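Local atomic coordinates of lipase (PDB entry 1LGY), a protein that hydrolyses the ester bonds of triglycerides and of their partial glycerides, with a strong preference for positions 1 and 3 of the glycerol. Residues A[19-24]-A[263-268]; A[59-64]-A[113-118]; A[98-103]-A[183-188]. One frame throughout, in Å; residues are numbered along the deposited sequence.

Contact 1: A[19-24]-A[263-268]; sequences KYAGIA and INEGSC
Glu265 brings its carboxyl group up to the backbone of Ala21, and Ile263, two residues earlier, lies against the backbone of Gly22, the next residue of the helix. The helix here is the later part of 11-26; the facing segment leaves the short strand 263-264 near the C terminus. Glu265 has the most surface buried. Its side chain does not start out pointing at the helix: chi1 of -68° sets CG beside the backbone N, and a second bend at chi2 (-67°) folds CD back and carries the carboxyl group to the helix backbone. OE2 stops 2.8 Å from Ala21 O and 3.5 Å from Ala21 CB, while OE1 lies 3.5 Å from Ala21 O and 3.8 Å from Ala24 C. Ala25 and His144 also touch this side chain.

Ile263 makes the apolar half. The tip of its longer branch, CD1, packs on bare main chain at Gly22, 3.6 Å from Gly22 N and 3.7 Å from Gly22 CA. Ala21 CB borders the same methyl at 4.4 Å. Further along, the disulfide between Cys268 and Cys29 ties the C-terminal tail to the chain just after helix 11-26.

The side chain of Glu265 lies about 7 Å from those of Ser145 and His257 of the catalytic site. Ala21 O and OE2 are both acceptors by nature; at such a separation in a buried place, they suggest that the carboxyl group is probably protonated, its pKa raised by burial and by the helix carbonyl.

Contact 2: A[59-64]-A[113-118]; sequences LLSDTN and LSSYEQ
Ser61 and Thr63 press on Ser115 from the tight turn of a beta hairpin, where Asp62 and Thr63 both face Ser58 in a G1 beta bulge. The hairpin links strands 51-58 and 63-70 at the edge of the large sheet of this alpha/beta hydrolase, and it meets an early turn of helix 110-133. The side chain of Thr63, the buried member of the group, is about 11 Å from that of Ser145 in the catalytic site.

The close-packed part is a cluster of small side chains with one long one beside it. Ser115 puts its OG 3.6 Å from Ser61 CB. The hydroxyls themselves are engaged at home: Ser115 OG bonds to Gly111 O one turn back in its helix, and Ser61 OG bonds to Ser58 OG and, at 3.2 Å, to Thr63 OG1. With chi1 at 53°, Ser61 OG stands between its own backbone N and carbonyl carbon, on the side of Thr63. Gln118, extended beyond CG, lays its amide past Ser61, with NE2 2.6 Å from Ser61 OG and a weak hydrogen bond to Ser58 OG.

Toward solvent the contact thins out. Leu60, an exposed residue, comes no nearer to that amide than 4.3 Å, from its CB to Gln118 NE2. On the inner side the approach is closer, a hydroxyl set against a methylene: Thr63 OG1 lies 3.7 Å from Ser115 CB.

Contact 3: A[98-103]-A[183-188]; sequences SDYKPV and PTFAYY
Phe185 directs the edge of its ring at the face of Tyr100 in a T-shaped pair, the planes 88° apart and the centroids 5.2 Å from one another. The touching atoms are Phe185 CD1 and CE1; CD1 lies 3.8 Å from Tyr100 CD2, off toward the rim of the tyrosine ring rather than above its middle. On the opposite face of Tyr100 sits Pro102 CD, centred over the ring, so the tyrosine is clasped between its own turn and the helix.

Beside this pair, Val103 covers the face of the Tyr188 ring with a methyl. Val103 CG2 lies 3.6 Å from the centroid of the Tyr188 ring and 15° off its normal, a CH-pi contact almost square over the centre. The CG of Tyr188 is anti to its backbone N (chi1 160°), which carries the ring out from the helix to lie across that methyl. The other valine branch, CG1, looks toward Thr184 CG2 at the looser margin, 4.4 Å away.

Tyr100 and Tyr188 approach only through their CE2 atoms, but both hydroxyls hydrogen-bond to Gln160 NE2 of helix 146-161, which pins the two ring ends to a common partner.

Val103 N bonds to Tyr100 O, closing a type I beta turn. What results is a small aromatic cluster, built on an edge-to-face pair, that docks the turn after strand 97-99 on the first turns of helix 183-192, away from the catalytic site of this alpha/beta hydrolase.

In the fold
From the N terminus, helix 11-26 supplies the first half of contact 1, whose other half comes only near the C terminus, so this contact closes a loop of almost the whole chain and encloses the other two. Contact 2 begins at the hairpin 59-64 and closes on helix 110-133. Before it does so, the chain passes 98-103, which waits for 183-188 to complete contact 3; the two loops therefore cross. The two contacts also touch, Leu113 CD2 packing 4.0 Å from Ser98 CB. Contacts 1 and 3 lie on opposite sides of the chain's centre. Contact 1 joins the chain ends, contact 2 ties the sheet edge to a helix, and contact 3 docks the turn after strand 97-99 on helix 183-192.

Contact 1: A[19-24]-A[263-268]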
ATOM      1  N   LYS A  19       9.105  -9.205  -1.791  1.00 18.67           N
ATOM      2  CA  LYS A  19       8.242 -10.055  -0.988  1.00 15.09           C
ATOM      3  C   LYS A  19       6.910  -9.398  -0.833  1.00 16.32           C
ATOM      4  O   LYS A  19       5.893 -10.070  -0.932  1.00 21.53           O
ATOM      5  CB  LYS A  19       8.839 -10.301   0.407  1.00 15.14           C
ATOM      6  CG  LYS A  19       7.937 -11.000   1.391  1.00 10.13           C
ATOM      7  CD  LYS A  19       8.867 -11.520   2.441  1.00 17.37           C
ATOM      8  CE  LYS A  19       8.146 -12.490   3.370  1.00 19.42           C
ATOM      9  NZ  LYS A  19       7.750 -11.814   4.589  1.00 23.50           N
ATOM     10  N   TYR A  20       6.925  -8.077  -0.654  1.00 17.64           N
ATOM     11  CA  TYR A  20       5.694  -7.367  -0.463  1.00 15.10           C
ATOM     12  C   TYR A  20       4.953  -7.008  -1.715  1.00 16.41           C
ATOM     13  O   TYR A  20       3.731  -6.870  -1.653  1.00 20.45           O
ATOM     14  CB  TYR A  20       5.987  -6.156   0.350  1.00 15.50           C
ATOM     15  CG  TYR A  20       6.417  -6.610   1.726  1.00 10.33           C
ATOM     16  CD1 TYR A  20       5.584  -7.420   2.483  1.00 14.61           C
ATOM     17  CD2 TYR A  20       7.654  -6.257   2.210  1.00 15.59           C
ATOM     18  CE1 TYR A  20       5.981  -7.894   3.724  1.00 10.81           C
ATOM     19  CE2 TYR A  20       8.058  -6.717   3.449  1.00 12.02           C
ATOM     20  CZ  TYR A  20       7.217  -7.534   4.188  1.00 15.40           C
ATOM     21  OH  TYR A  20       7.637  -8.017   5.414  1.00 22.91           O
ATOM     22  N   ALA A  21       5.614  -6.883  -2.863  1.00 11.93           N
ATOM     23  CA  ALA A  21       4.896  -6.693  -4.083  1.00  5.51           C
ATOM     24  C   ALA A  21       4.151  -7.987  -4.371  1.00 11.78           C
ATOM     25  O   ALA A  21       2.962  -7.981  -4.660  1.00 15.29           O
ATOM     26  CB  ALA A  21       5.886  -6.404  -5.142  1.00 13.29           C
ATOM     27  N   GLY A  22       4.795  -9.143  -4.157  1.00 15.77           N
ATOM     28  CA  GLY A  22       4.183 -10.465  -4.314  1.00 12.32           C
ATOM     29  C   GLY A  22       2.960 -10.719  -3.429  1.00 11.97           C
ATOM     30  O   GLY A  22       2.016 -11.387  -3.869  1.00 14.57           O
ATOM     31  N   ILE A  23       2.922 -10.179  -2.209  1.00  6.11           N
ATOM     32  CA  ILE A  23       1.779 -10.341  -1.348  1.00  3.13           C
ATOM     33  C   ILE A  23       0.716  -9.395  -1.832  1.00  5.57           C
ATOM     34  O   ILE A  23      -0.409  -9.828  -2.025  1.00  6.46           O
ATOM     35  CB  ILE A  23       2.172 -10.037   0.105  1.00  6.46           C
ATOM     36  CG1 ILE A  23       3.220 -11.093   0.565  1.00  2.06           C
ATOM     37  CG2 ILE A  23       0.931 -10.074   0.982  1.00  3.11           C
ATOM     38  CD1 ILE A  23       3.614 -11.191   2.057  1.00  6.61           C
ATOM     39  N   ALA A  24       1.032  -8.131  -2.120  1.00  7.30           N
ATOM     40  CA  ALA A  24       0.048  -7.233  -2.725  1.00  9.78           C
ATOM     41  C   ALA A  24      -0.571  -7.841  -3.992  1.00  7.26           C
ATOM     42  O   ALA A  24      -1.757  -7.656  -4.196  1.00 11.43           O
ATOM     43  CB  ALA A  24       0.708  -5.934  -3.082  1.00  3.32           C
ATOM     44  N   ILE A 263       6.345  -9.465 -11.238  1.00 18.63           N
ATOM     45  CA  ILE A 263       5.183 -10.168 -10.703  1.00 12.24           C
ATOM     46  C   ILE A 263       3.959  -9.489 -11.328  1.00 14.07           C
ATOM     47  O   ILE A 263       3.925  -8.252 -11.287  1.00 17.81           O
ATOM     48  CB  ILE A 263       5.175 -10.032  -9.172  1.00 12.35           C
ATOM     49  CG1 ILE A 263       6.384 -10.668  -8.526  1.00 10.62           C
ATOM     50  CG2 ILE A 263       3.925 -10.724  -8.674  1.00 12.60           C
ATOM     51  CD1 ILE A 263       6.630 -10.303  -7.059  1.00 16.74           C
ATOM     52  N   ASN A 264       2.962 -10.157 -11.941  1.00  8.07           N
ATOM     53  CA  ASN A 264       1.793  -9.429 -12.425  1.00 15.31           C
ATOM     54  C   ASN A 264       0.993  -8.870 -11.244  1.00 18.20           C
ATOM     55  O   ASN A 264       0.693  -9.539 -10.244  1.00 22.65           O
ATOM     56  CB  ASN A 264       0.874 -10.331 -13.259  1.00 13.49           C
ATOM     57  CG  ASN A 264      -0.494  -9.757 -13.582  1.00 10.94           C
ATOM     58  OD1 ASN A 264      -1.466 -10.170 -12.981  1.00 22.27           O
ATOM     59  ND2 ASN A 264      -0.720  -8.801 -14.457  1.00 17.69           N
ATOM     60  N   GLU A 265       0.691  -7.578 -11.390  1.00 16.92           N
ATOM     61  CA  GLU A 265      -0.037  -6.817 -10.392  1.00 13.55           C
ATOM     62  C   GLU A 265      -1.257  -6.408 -11.158  1.00 11.55           C
ATOM     63  O   GLU A 265      -1.225  -5.541 -12.025  1.00 16.53           O
ATOM     64  CB  GLU A 265       0.781  -5.597  -9.968  1.00  6.21           C
ATOM     65  CG  GLU A 265       2.097  -5.872  -9.175  1.00  5.80           C
ATOM     66  CD  GLU A 265       2.046  -6.455  -7.764  1.00  4.90           C
ATOM     67  OE1 GLU A 265       0.982  -6.641  -7.199  1.00 14.45           O
ATOM     68  OE2 GLU A 265       3.075  -6.740  -7.181  1.00  9.23           O
ATOM     69  N   GLY A 266      -2.317  -7.162 -10.970  1.00 14.47           N
ATOM     70  CA  GLY A 266      -3.574  -6.769 -11.585  1.00 13.47           C
ATOM     71  C   GLY A 266      -4.445  -7.911 -12.044  1.00 16.05           C
ATOM     72  O   GLY A 266      -5.655  -7.716 -12.135  1.00 14.26           O
ATOM     73  N   SER A 267      -3.867  -9.101 -12.324  1.00 15.35           N
ATOM     74  CA  SER A 267      -4.619 -10.189 -12.923  1.00 15.77           C
ATOM     75  C   SER A 267      -4.339 -11.587 -12.418  1.00 14.90           C
ATOM     76  O   SER A 267      -4.879 -12.569 -12.925  1.00 16.94           O
ATOM     77  CB  SER A 267      -4.395 -10.171 -14.433  1.00 20.50           C
ATOM     78  OG  SER A 267      -4.719  -8.916 -15.010  1.00 23.23           O
ATOM     79  N   CYS A 268      -3.472 -11.663 -11.405  1.00 17.81           N
ATOM     80  CA  CYS A 268      -3.124 -12.891 -10.720  1.00 15.55           C
ATOM     81  C   CYS A 268      -2.392 -13.873 -11.613  1.00 17.93           C
ATOM     82  O   CYS A 268      -2.518 -15.091 -11.503  1.00 20.08           O
ATOM     83  CB  CYS A 268      -4.382 -13.533 -10.167  1.00 15.61           C
ATOM     84  SG  CYS A 268      -3.915 -14.944  -9.151  1.00 20.58           S
TER

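Contact 2: A[59-64]-A[113-118]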
ATOM      1  N   LEU A  59     -18.871  -3.891  -2.543  1.00 14.15           N
ATOM      2  CA  LEU A  59     -19.392  -3.943  -3.879  1.00 10.42           C
ATOM      3  C   LEU A  59     -19.599  -2.584  -4.491  1.00 16.78           C
ATOM      4  O   LEU A  59     -19.444  -2.439  -5.720  1.00 18.90           O
ATOM      5  CB  LEU A  59     -20.670  -4.702  -3.859  1.00  8.42           C
ATOM      6  CG  LEU A  59     -20.614  -6.127  -3.369  1.00  7.49           C
ATOM      7  CD1 LEU A  59     -21.929  -6.737  -3.617  1.00  3.80           C
ATOM      8  CD2 LEU A  59     -19.569  -6.933  -4.100  1.00  7.70           C
ATOM      9  N   LEU A  60     -19.883  -1.610  -3.599  1.00 15.67           N
ATOM     10  CA  LEU A  60     -20.035  -0.200  -3.938  1.00 17.14           C
ATOM     11  C   LEU A  60     -18.791   0.354  -4.598  1.00 19.36           C
ATOM     12  O   LEU A  60     -18.910   0.684  -5.771  1.00 26.65           O
ATOM     13  CB  LEU A  60     -20.376   0.608  -2.670  1.00 16.77           C
ATOM     14  CG  LEU A  60     -21.721   0.148  -2.004  1.00 21.65           C
ATOM     15  CD1 LEU A  60     -22.126   1.147  -0.942  1.00 21.10           C
ATOM     16  CD2 LEU A  60     -22.856   0.010  -3.055  1.00 14.97           C
ATOM     17  N   SER A  61     -17.609   0.405  -3.972  1.00 18.43           N
ATOM     18  CA  SER A  61     -16.340   0.843  -4.575  1.00 18.36           C
ATOM     19  C   SER A  61     -15.321  -0.219  -5.070  1.00 19.73           C
ATOM     20  O   SER A  61     -14.214   0.075  -5.528  1.00 21.79           O
ATOM     21  CB  SER A  61     -15.667   1.729  -3.562  1.00 19.76           C
ATOM     22  OG  SER A  61     -15.571   1.043  -2.321  1.00 19.72           O
ATOM     23  N   ASP A  62     -15.662  -1.496  -5.044  1.00 20.27           N
ATOM     24  CA  ASP A  62     -14.772  -2.628  -5.331  1.00 20.84           C
ATOM     25  C   ASP A  62     -13.392  -2.584  -4.652  1.00 18.54           C
ATOM     26  O   ASP A  62     -12.322  -2.913  -5.161  1.00 22.16           O
ATOM     27  CB  ASP A  62     -14.641  -2.767  -6.850  1.00 23.14           C
ATOM     28  CG  ASP A  62     -14.051  -4.117  -7.278  1.00 22.07           C
ATOM     29  OD1 ASP A  62     -14.319  -5.190  -6.706  1.00 20.26           O
ATOM     30  OD2 ASP A  62     -13.274  -4.079  -8.218  1.00 28.51           O
ATOM     31  N   THR A  63     -13.486  -2.234  -3.394  1.00 13.33           N
ATOM     32  CA  THR A  63     -12.362  -2.202  -2.502  1.00 12.55           C
ATOM     33  C   THR A  63     -12.393  -3.604  -1.882  1.00 13.25           C
ATOM     34  O   THR A  63     -13.372  -4.062  -1.308  1.00  7.72           O
ATOM     35  CB  THR A  63     -12.624  -1.004  -1.489  1.00 16.86           C
ATOM     36  OG1 THR A  63     -12.468   0.180  -2.276  1.00 11.57           O
ATOM     37  CG2 THR A  63     -11.654  -0.868  -0.322  1.00 10.25           C
ATOM     38  N   ASN A  64     -11.370  -4.420  -2.123  1.00 14.58           N
ATOM     39  CA  ASN A  64     -11.325  -5.718  -1.478  1.00 12.05           C
ATOM     40  C   ASN A  64     -10.093  -5.831  -0.605  1.00 12.25           C
ATOM     41  O   ASN A  64      -9.206  -5.001  -0.697  1.00 15.49           O
ATOM     42  CB  ASN A  64     -11.306  -6.798  -2.496  1.00  9.60           C
ATOM     43  CG  ASN A  64     -12.445  -6.673  -3.471  1.00  4.39           C
ATOM     44  OD1 ASN A  64     -13.360  -7.466  -3.427  1.00  8.09           O
ATOM     45  ND2 ASN A  64     -12.390  -5.704  -4.388  1.00 11.88           N
ATOM     46  N   LEU A 113     -10.716   8.161   1.020  1.00 12.16           N
ATOM     47  CA  LEU A 113     -11.250   8.165   2.357  1.00  9.12           C
ATOM     48  C   LEU A 113     -12.677   7.631   2.349  1.00 12.84           C
ATOM     49  O   LEU A 113     -12.908   6.753   3.171  1.00 16.72           O
ATOM     50  CB  LEU A 113     -11.222   9.571   2.918  1.00 10.55           C
ATOM     51  CG  LEU A 113     -11.607   9.562   4.356  1.00  8.16           C
ATOM     52  CD1 LEU A 113     -10.583   8.837   5.217  1.00 10.09           C
ATOM     53  CD2 LEU A 113     -11.761  10.986   4.751  1.00 12.52           C
ATOM     54  N   SER A 114     -13.681   8.013   1.531  1.00 11.15           N
ATOM     55  CA  SER A 114     -14.958   7.309   1.560  1.00 14.82           C
ATOM     56  C   SER A 114     -14.885   5.826   1.210  1.00 12.57           C
ATOM     57  O   SER A 114     -15.697   5.069   1.703  1.00 14.39           O
ATOM     58  CB  SER A 114     -16.031   7.917   0.614  1.00 16.81           C
ATOM     59  OG  SER A 114     -15.805   7.827  -0.791  1.00 27.12           O
ATOM     60  N   SER A 115     -13.957   5.317   0.412  1.00 14.61           N
ATOM     61  CA  SER A 115     -13.822   3.870   0.255  1.00 13.50           C
ATOM     62  C   SER A 115     -13.255   3.284   1.533  1.00 13.38           C
ATOM     63  O   SER A 115     -13.566   2.155   1.891  1.00 10.96           O
ATOM     64  CB  SER A 115     -12.889   3.531  -0.831  1.00  7.50           C
ATOM     65  OG  SER A 115     -13.431   4.064  -2.020  1.00 13.20           O
ATOM     66  N   TYR A 116     -12.489   4.060   2.305  1.00 17.33           N
ATOM     67  CA  TYR A 116     -11.874   3.509   3.501  1.00 15.08           C
ATOM     68  C   TYR A 116     -12.882   3.321   4.630  1.00 15.71           C
ATOM     69  O   TYR A 116     -12.902   2.293   5.318  1.00 16.22           O
ATOM     70  CB  TYR A 116     -10.748   4.434   3.882  1.00 15.06           C
ATOM     71  CG  TYR A 116     -10.093   3.903   5.134  1.00 23.71           C
ATOM     72  CD1 TYR A 116      -9.335   2.706   5.122  1.00 24.91           C
ATOM     73  CD2 TYR A 116     -10.366   4.566   6.327  1.00 20.25           C
ATOM     74  CE1 TYR A 116      -8.874   2.174   6.331  1.00 22.71           C
ATOM     75  CE2 TYR A 116      -9.905   4.033   7.524  1.00 23.70           C
ATOM     76  CZ  TYR A 116      -9.180   2.853   7.517  1.00 23.72           C
ATOM     77  OH  TYR A 116      -8.819   2.346   8.741  1.00 30.11           O
ATOM     78  N   GLU A 117     -13.767   4.295   4.792  1.00 14.51           N
ATOM     79  CA  GLU A 117     -14.787   4.236   5.818  1.00 13.71           C
ATOM     80  C   GLU A 117     -15.706   3.117   5.481  1.00 13.48           C
ATOM     81  O   GLU A 117     -16.320   2.580   6.400  1.00 15.82           O
ATOM     82  CB  GLU A 117     -15.673   5.469   5.911  1.00 10.59           C
ATOM     83  CG  GLU A 117     -15.122   6.637   6.690  1.00 13.82           C
ATOM     84  CD  GLU A 117     -15.498   8.008   6.152  1.00 13.13           C
ATOM     85  OE1 GLU A 117     -16.572   8.231   5.591  1.00 14.66           O
ATOM     86  OE2 GLU A 117     -14.678   8.892   6.301  1.00 20.09           O
ATOM     87  N   GLN A 118     -15.793   2.727   4.206  1.00 15.20           N
ATOM     88  CA  GLN A 118     -16.681   1.623   3.850  1.00 14.67           C
ATOM     89  C   GLN A 118     -16.225   0.269   4.291  1.00 16.08           C
ATOM     90  O   GLN A 118     -17.024  -0.658   4.375  1.00 19.12           O
ATOM     91  CB  GLN A 118     -16.867   1.562   2.383  1.00 13.99           C
ATOM     92  CG  GLN A 118     -17.906   2.569   1.904  1.00 18.79           C
ATOM     93  CD  GLN A 118     -17.774   2.862   0.421  1.00 22.45           C
ATOM     94  OE1 GLN A 118     -18.297   3.866  -0.041  1.00 26.63           O
ATOM     95  NE2 GLN A 118     -17.067   2.085  -0.413  1.00 25.09           N
TER

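Contact 3: A[98-103]-A[183-188]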
ATOM      1  N   SER A  98     -11.104  15.889   1.337  1.00 17.91           N
ATOM      2  CA  SER A  98     -11.928  15.823   2.553  1.00 17.92           C
ATOM      3  C   SER A  98     -10.981  16.111   3.718  1.00 17.82           C
ATOM      4  O   SER A  98      -9.753  15.976   3.632  1.00 19.02           O
ATOM      5  CB  SER A  98     -12.504  14.459   2.863  1.00 19.03           C
ATOM      6  OG  SER A  98     -13.580  14.108   2.000  1.00 25.53           O
ATOM      7  N   ASP A  99     -11.537  16.515   4.848  1.00 16.39           N
ATOM      8  CA  ASP A  99     -10.752  16.817   6.018  1.00 16.21           C
ATOM      9  C   ASP A  99     -10.414  15.525   6.679  1.00 18.55           C
ATOM     10  O   ASP A  99     -11.215  14.583   6.706  1.00 16.58           O
ATOM     11  CB  ASP A  99     -11.504  17.674   7.038  1.00 19.17           C
ATOM     12  CG  ASP A  99     -11.492  19.171   6.733  1.00 26.30           C
ATOM     13  OD1 ASP A  99     -10.562  19.625   6.055  1.00 23.59           O
ATOM     14  OD2 ASP A  99     -12.397  19.889   7.200  1.00 24.75           O
ATOM     15  N   TYR A 100      -9.158  15.556   7.151  1.00 15.76           N
ATOM     16  CA  TYR A 100      -8.605  14.439   7.864  1.00 12.09           C
ATOM     17  C   TYR A 100      -8.822  14.808   9.308  1.00 11.58           C
ATOM     18  O   TYR A 100      -7.996  15.460   9.922  1.00  8.62           O
ATOM     19  CB  TYR A 100      -7.103  14.293   7.556  1.00 12.89           C
ATOM     20  CG  TYR A 100      -6.618  12.940   7.978  1.00 13.99           C
ATOM     21  CD1 TYR A 100      -7.334  11.823   7.581  1.00  9.60           C
ATOM     22  CD2 TYR A 100      -5.496  12.802   8.787  1.00 16.45           C
ATOM     23  CE1 TYR A 100      -6.938  10.563   7.996  1.00  8.84           C
ATOM     24  CE2 TYR A 100      -5.094  11.528   9.202  1.00 11.38           C
ATOM     25  CZ  TYR A 100      -5.825  10.434   8.809  1.00 10.09           C
ATOM     26  OH  TYR A 100      -5.502   9.196   9.271  1.00 13.16           O
ATOM     27  N   LYS A 101      -9.946  14.344   9.828  1.00 11.72           N
ATOM     28  CA  LYS A 101     -10.380  14.658  11.170  1.00 15.02           C
ATOM     29  C   LYS A 101      -9.433  14.400  12.310  1.00 20.68           C
ATOM     30  O   LYS A 101      -9.525  15.169  13.277  1.00 22.97           O
ATOM     31  CB  LYS A 101     -11.700  13.937  11.484  1.00 17.27           C
ATOM     32  CG  LYS A 101     -12.801  14.811  10.826  1.00 26.30           C
ATOM     33  CD  LYS A 101     -14.274  14.474  11.050  1.00 25.97           C
ATOM     34  CE  LYS A 101     -14.685  13.339  10.166  1.00 24.41           C
ATOM     35  NZ  LYS A 101     -16.109  13.221  10.234  1.00 26.23           N
ATOM     36  N   PRO A 102      -8.532  13.396  12.290  1.00 18.65           N
ATOM     37  CA  PRO A 102      -7.570  13.191  13.366  1.00 19.83           C
ATOM     38  C   PRO A 102      -6.526  14.263  13.507  1.00 19.09           C
ATOM     39  O   PRO A 102      -6.092  14.531  14.612  1.00 22.43           O
ATOM     40  CB  PRO A 102      -6.980  11.848  13.076  1.00 22.14           C
ATOM     41  CG  PRO A 102      -8.168  11.109  12.521  1.00 17.52           C
ATOM     42  CD  PRO A 102      -8.665  12.158  11.529  1.00 19.54           C
ATOM     43  N   VAL A 103      -6.145  14.927  12.419  1.00 18.38           N
ATOM     44  CA  VAL A 103      -5.063  15.907  12.426  1.00 17.76           C
ATOM     45  C   VAL A 103      -5.520  17.230  11.862  1.00 20.16           C
ATOM     46  O   VAL A 103      -6.065  17.259  10.758  1.00 25.18           O
ATOM     47  CB  VAL A 103      -3.901  15.396  11.603  1.00 15.72           C
ATOM     48  CG1 VAL A 103      -2.747  16.366  11.711  1.00 18.93           C
ATOM     49  CG2 VAL A 103      -3.504  14.008  12.106  1.00 15.77           C
ATOM     50  N   PRO A 183       0.079  18.578   2.095  1.00  9.14           N
ATOM     51  CA  PRO A 183       1.338  18.575   2.826  1.00  9.28           C
ATOM     52  C   PRO A 183       1.254  18.345   4.323  1.00  9.82           C
ATOM     53  O   PRO A 183       2.098  17.605   4.832  1.00  8.32           O
ATOM     54  CB  PRO A 183       1.958  19.899   2.445  1.00 12.29           C
ATOM     55  CG  PRO A 183       1.378  20.204   1.066  1.00  9.58           C
ATOM     56  CD  PRO A 183      -0.028  19.764   1.231  1.00  2.47           C
ATOM     57  N   THR A 184       0.272  18.930   5.052  1.00 10.95           N
ATOM     58  CA  THR A 184       0.136  18.677   6.478  1.00  9.91           C
ATOM     59  C   THR A 184      -0.100  17.205   6.727  1.00 15.17           C
ATOM     60  O   THR A 184       0.338  16.693   7.747  1.00 17.75           O
ATOM     61  CB  THR A 184      -1.048  19.460   7.111  1.00 11.40           C
ATOM     62  OG1 THR A 184      -0.765  20.877   7.030  1.00  7.00           O
ATOM     63  CG2 THR A 184      -1.297  19.024   8.558  1.00  6.22           C
ATOM     64  N   PHE A 185      -0.800  16.452   5.868  1.00 16.85           N
ATOM     65  CA  PHE A 185      -1.036  15.042   6.151  1.00 16.88           C
ATOM     66  C   PHE A 185       0.277  14.336   5.953  1.00 15.54           C
ATOM     67  O   PHE A 185       0.633  13.507   6.765  1.00 20.94           O
ATOM     68  CB  PHE A 185      -2.109  14.475   5.210  1.00 13.48           C
ATOM     69  CG  PHE A 185      -2.206  12.968   5.111  1.00 10.49           C
ATOM     70  CD1 PHE A 185      -2.914  12.244   6.049  1.00  7.71           C
ATOM     71  CD2 PHE A 185      -1.557  12.295   4.046  1.00 11.51           C
ATOM     72  CE1 PHE A 185      -2.986  10.844   5.953  1.00  7.99           C
ATOM     73  CE2 PHE A 185      -1.635  10.911   3.960  1.00  3.20           C
ATOM     74  CZ  PHE A 185      -2.348  10.186   4.915  1.00  8.81           C
ATOM     75  N   ALA A 186       1.014  14.681   4.924  1.00 15.14           N
ATOM     76  CA  ALA A 186       2.303  14.074   4.662  1.00 12.19           C
ATOM     77  C   ALA A 186       3.258  14.219   5.833  1.00 13.81           C
ATOM     78  O   ALA A 186       3.955  13.295   6.266  1.00 17.28           O
ATOM     79  CB  ALA A 186       2.900  14.753   3.434  1.00 13.25           C
ATOM     80  N   TYR A 187       3.209  15.418   6.397  1.00 10.49           N
ATOM     81  CA  TYR A 187       4.075  15.761   7.474  1.00 15.43           C
ATOM     82  C   TYR A 187       3.720  14.879   8.639  1.00 16.04           C
ATOM     83  O   TYR A 187       4.601  14.237   9.193  1.00 22.41           O
ATOM     84  CB  TYR A 187       3.908  17.244   7.843  1.00 16.89           C
ATOM     85  CG  TYR A 187       4.647  17.594   9.133  1.00 16.49           C
ATOM     86  CD1 TYR A 187       6.022  17.742   9.092  1.00 17.01           C
ATOM     87  CD2 TYR A 187       3.969  17.693  10.352  1.00 16.75           C
ATOM     88  CE1 TYR A 187       6.736  17.977  10.261  1.00 16.28           C
ATOM     89  CE2 TYR A 187       4.686  17.928  11.533  1.00 13.47           C
ATOM     90  CZ  TYR A 187       6.065  18.064  11.459  1.00 13.66           C
ATOM     91  OH  TYR A 187       6.813  18.229  12.596  1.00 20.47           O
ATOM     92  N   TYR A 188       2.454  14.769   8.981  1.00 18.38           N
ATOM     93  CA  TYR A 188       2.035  13.942  10.099  1.00 16.84           C
ATOM     94  C   TYR A 188       2.472  12.500   9.933  1.00 17.71           C
ATOM     95  O   TYR A 188       2.809  11.865  10.921  1.00 15.54           O
ATOM     96  CB  TYR A 188       0.494  14.054  10.229  1.00 16.75           C
ATOM     97  CG  TYR A 188      -0.164  12.923  10.997  1.00 12.69           C
ATOM     98  CD1 TYR A 188      -0.188  12.943  12.383  1.00 15.21           C
ATOM     99  CD2 TYR A 188      -0.678  11.827  10.308  1.00 13.05           C
ATOM    100  CE1 TYR A 188      -0.720  11.855  13.108  1.00 16.04           C
ATOM    101  CE2 TYR A 188      -1.199  10.733  11.017  1.00 14.16           C
ATOM    102  CZ  TYR A 188      -1.213  10.757  12.410  1.00 15.72           C
ATOM    103  OH  TYR A 188      -1.668   9.665  13.115  1.00 16.85           O
TER